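Local coordinates for protein carboxylesterase SOBER1 (Arabidopsis thaliana, PDB 6AVW) that hydrolyses carboxylic esters with short acyl chains, shows phospholipase A2 activity, and restrains the plant hypersensitive response to the bacterial effector AvrBsT, at residues V48-G53 and P63-K68. The protein carries 1 engineered substitution. Numbering follows the deposited sequence.
Sequences VTCNNG and PEAPFK. Engineered in segment 63-68: Ala65 (natural residue Leu).
Cys50 and Thr49 sit on the turn of a beta hairpin, strands 45-48 and 54-57, in this alpha/beta hydrolase and meet segment 63-68, part of the loop between strand 54-57 and helix 75-93. The Cys50 side chain carries most of the contact. Its CB lies over the loop backbone, 3.9 Å from Glu64 N and equally close to Ala65 N, and 4.0 Å from Pro63 C. One atom further, with chi1 at 67°, SG is flanked by the backbone N on one side and the carbonyl carbon on the other, and comes within 4.0 Å of Ala65 CB. Ala65 is an engineered residue, Leu in the natural sequence. Its side chain is also about 8 Å from those of Ser108 and His194, members of the charge relay by similarity, which puts the Ala65 end of the contact near the probable active site.

Thr49 meets the loop with its methyl: CG2 is anti to the backbone N and rests 3.8 Å from Pro63 O, a van der Waals approach. The hydroxyl OG1 is instead hydrogen-bonded to Asp61, in the same loop, two residues ahead of segment 63-68.

No hydrogen bond joins the two segments, and only about 170 Å² is buried between them, as expected of a shallow surface contact; a backbone bond between Cys50 and Val62 anchors the turn to the residue just ahead of segment 63-68. The turn holds its own shape through Val48 O, which accepts two backbone bonds, from Asn51 N at 3.2 Å and from Gly53 N at 2.8 Å.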
loop_
_atom_site.group_PDB
_atom_site.type_symbol
_atom_site.label_atom_id
_atom_site.label_comp_id
_atom_site.label_asym_id
_atom_site.label_seq_id
_atom_site.Cartn_x
_atom_site.Cartn_y
_atom_site.Cartn_z
ATOM N N VAL A 48 -18.273 7.842 -0.577
ATOM C CA VAL A 48 -17.887 6.442 -0.722
ATOM C C VAL A 48 -19.117 5.655 -1.150
ATOM O O VAL A 48 -20.131 5.640 -0.439
ATOM C CB VAL A 48 -17.293 5.876 0.577
ATOM C CG1 VAL A 48 -17.007 4.394 0.429
ATOM C CG2 VAL A 48 -16.024 6.623 0.933
ATOM N N THR A 49 -19.018 4.988 -2.303
ATOM C CA THR A 49 -20.184 4.353 -2.910
ATOM C C THR A 49 -20.669 3.157 -2.096
ATOM O O THR A 49 -21.878 2.979 -1.911
ATOM C CB THR A 49 -19.854 3.945 -4.346
ATOM O OG1 THR A 49 -19.758 5.122 -5.158
ATOM C CG2 THR A 49 -20.927 3.027 -4.915
ATOM N N CYS A 50 -19.750 2.326 -1.597
ATOM C CA CYS A 50 -20.176 1.175 -0.810
ATOM C C CYS A 50 -20.780 1.574 0.531
ATOM O O CYS A 50 -21.356 0.718 1.212
ATOM C CB CYS A 50 -19.004 0.213 -0.595
ATOM S SG CYS A 50 -17.669 0.845 0.439
ATOM N N ASN A 51 -20.666 2.843 0.927
ATOM C CA ASN A 51 -21.359 3.372 2.093
ATOM C C ASN A 51 -22.477 4.330 1.693
ATOM O O ASN A 51 -22.787 5.276 2.425
ATOM C CB ASN A 51 -20.376 4.056 3.039
ATOM C CG ASN A 51 -19.427 3.073 3.696
ATOM O OD1 ASN A 51 -18.309 3.428 4.069
ATOM N ND2 ASN A 51 -19.870 1.827 3.838
ATOM N N ASN A 52 -23.080 4.094 0.527
ATOM C CA ASN A 52 -24.239 4.853 0.055
ATOM C C ASN A 52 -23.913 6.336 -0.095
ATOM O O ASN A 52 -24.733 7.207 0.206
ATOM C CB ASN A 52 -25.447 4.649 0.973
ATOM C CG ASN A 52 -25.816 3.185 1.128
ATOM O OD1 ASN A 52 -25.527 2.365 0.256
ATOM N ND2 ASN A 52 -26.456 2.850 2.242
ATOM N N GLY A 53 -22.705 6.627 -0.573
ATOM C CA GLY A 53 -22.305 7.998 -0.807
ATOM C C GLY A 53 -21.972 8.795 0.430
ATOM O O GLY A 53 -21.798 10.015 0.330
ATOM N N PRO A 63 -16.515 0.867 -4.883
ATOM C CA PRO A 63 -17.893 0.583 -5.318
ATOM C C PRO A 63 -18.564 -0.541 -4.549
ATOM O O PRO A 63 -19.801 -0.592 -4.524
ATOM C CB PRO A 63 -17.730 0.216 -6.803
ATOM C CG PRO A 63 -16.371 0.711 -7.191
ATOM C CD PRO A 63 -15.535 0.608 -5.951
ATOM N N GLU A 64 -17.805 -1.438 -3.921
ATOM C CA GLU A 64 -18.400 -2.621 -3.320
ATOM C C GLU A 64 -17.506 -3.146 -2.205
ATOM O O GLU A 64 -16.285 -3.222 -2.365
ATOM C CB GLU A 64 -18.627 -3.703 -4.381
ATOM C CG GLU A 64 -19.293 -4.968 -3.871
ATOM C CD GLU A 64 -19.519 -5.983 -4.978
ATOM O OE1 GLU A 64 -20.354 -5.717 -5.873
ATOM O OE2 GLU A 64 -18.866 -7.047 -4.958
ATOM N N ALA A 65 -18.126 -3.519 -1.088
ATOM C CA ALA A 65 -17.419 -4.113 0.045
ATOM C C ALA A 65 -18.386 -4.950 0.881
ATOM O O ALA A 65 -19.490 -4.495 1.178
ATOM C CB ALA A 65 -16.770 -3.038 0.899
ATOM N N PRO A 66 -17.982 -6.171 1.284
ATOM C CA PRO A 66 -16.701 -6.882 1.139
ATOM C C PRO A 66 -16.177 -7.023 -0.289
ATOM O O PRO A 66 -16.950 -7.145 -1.238
ATOM C CB PRO A 66 -17.010 -8.268 1.717
ATOM C CG PRO A 66 -18.081 -8.015 2.712
ATOM C CD PRO A 66 -18.937 -6.946 2.096
ATOM N N PHE A 67 -14.854 -6.997 -0.422
ATOM C CA PHE A 67 -14.199 -7.053 -1.720
ATOM C C PHE A 67 -13.839 -8.497 -2.040
ATOM O O PHE A 67 -13.102 -9.142 -1.284
ATOM C CB PHE A 67 -12.953 -6.168 -1.729
ATOM C CG PHE A 67 -12.386 -5.938 -3.098
ATOM C CD1 PHE A 67 -12.740 -4.815 -3.826
ATOM C CD2 PHE A 67 -11.502 -6.843 -3.656
ATOM C CE1 PHE A 67 -12.220 -4.599 -5.088
ATOM C CE2 PHE A 67 -10.983 -6.638 -4.916
ATOM C CZ PHE A 67 -11.340 -5.516 -5.636
ATOM N N LYS A 68 -14.361 -8.999 -3.154
ATOM C CA LYS A 68 -14.064 -10.329 -3.662
ATOM C C LYS A 68 -13.259 -10.225 -4.948
ATOM O O LYS A 68 -13.072 -9.141 -5.508
ATOM C CB LYS A 68 -15.352 -11.117 -3.931
ATOM C CG LYS A 68 -16.034 -11.677 -2.707
ATOM C CD LYS A 68 -17.254 -12.499 -3.092
ATOM C CE LYS A 68 -16.988 -13.399 -4.293
ATOM N NZ LYS A 68 -16.058 -14.518 -3.983
#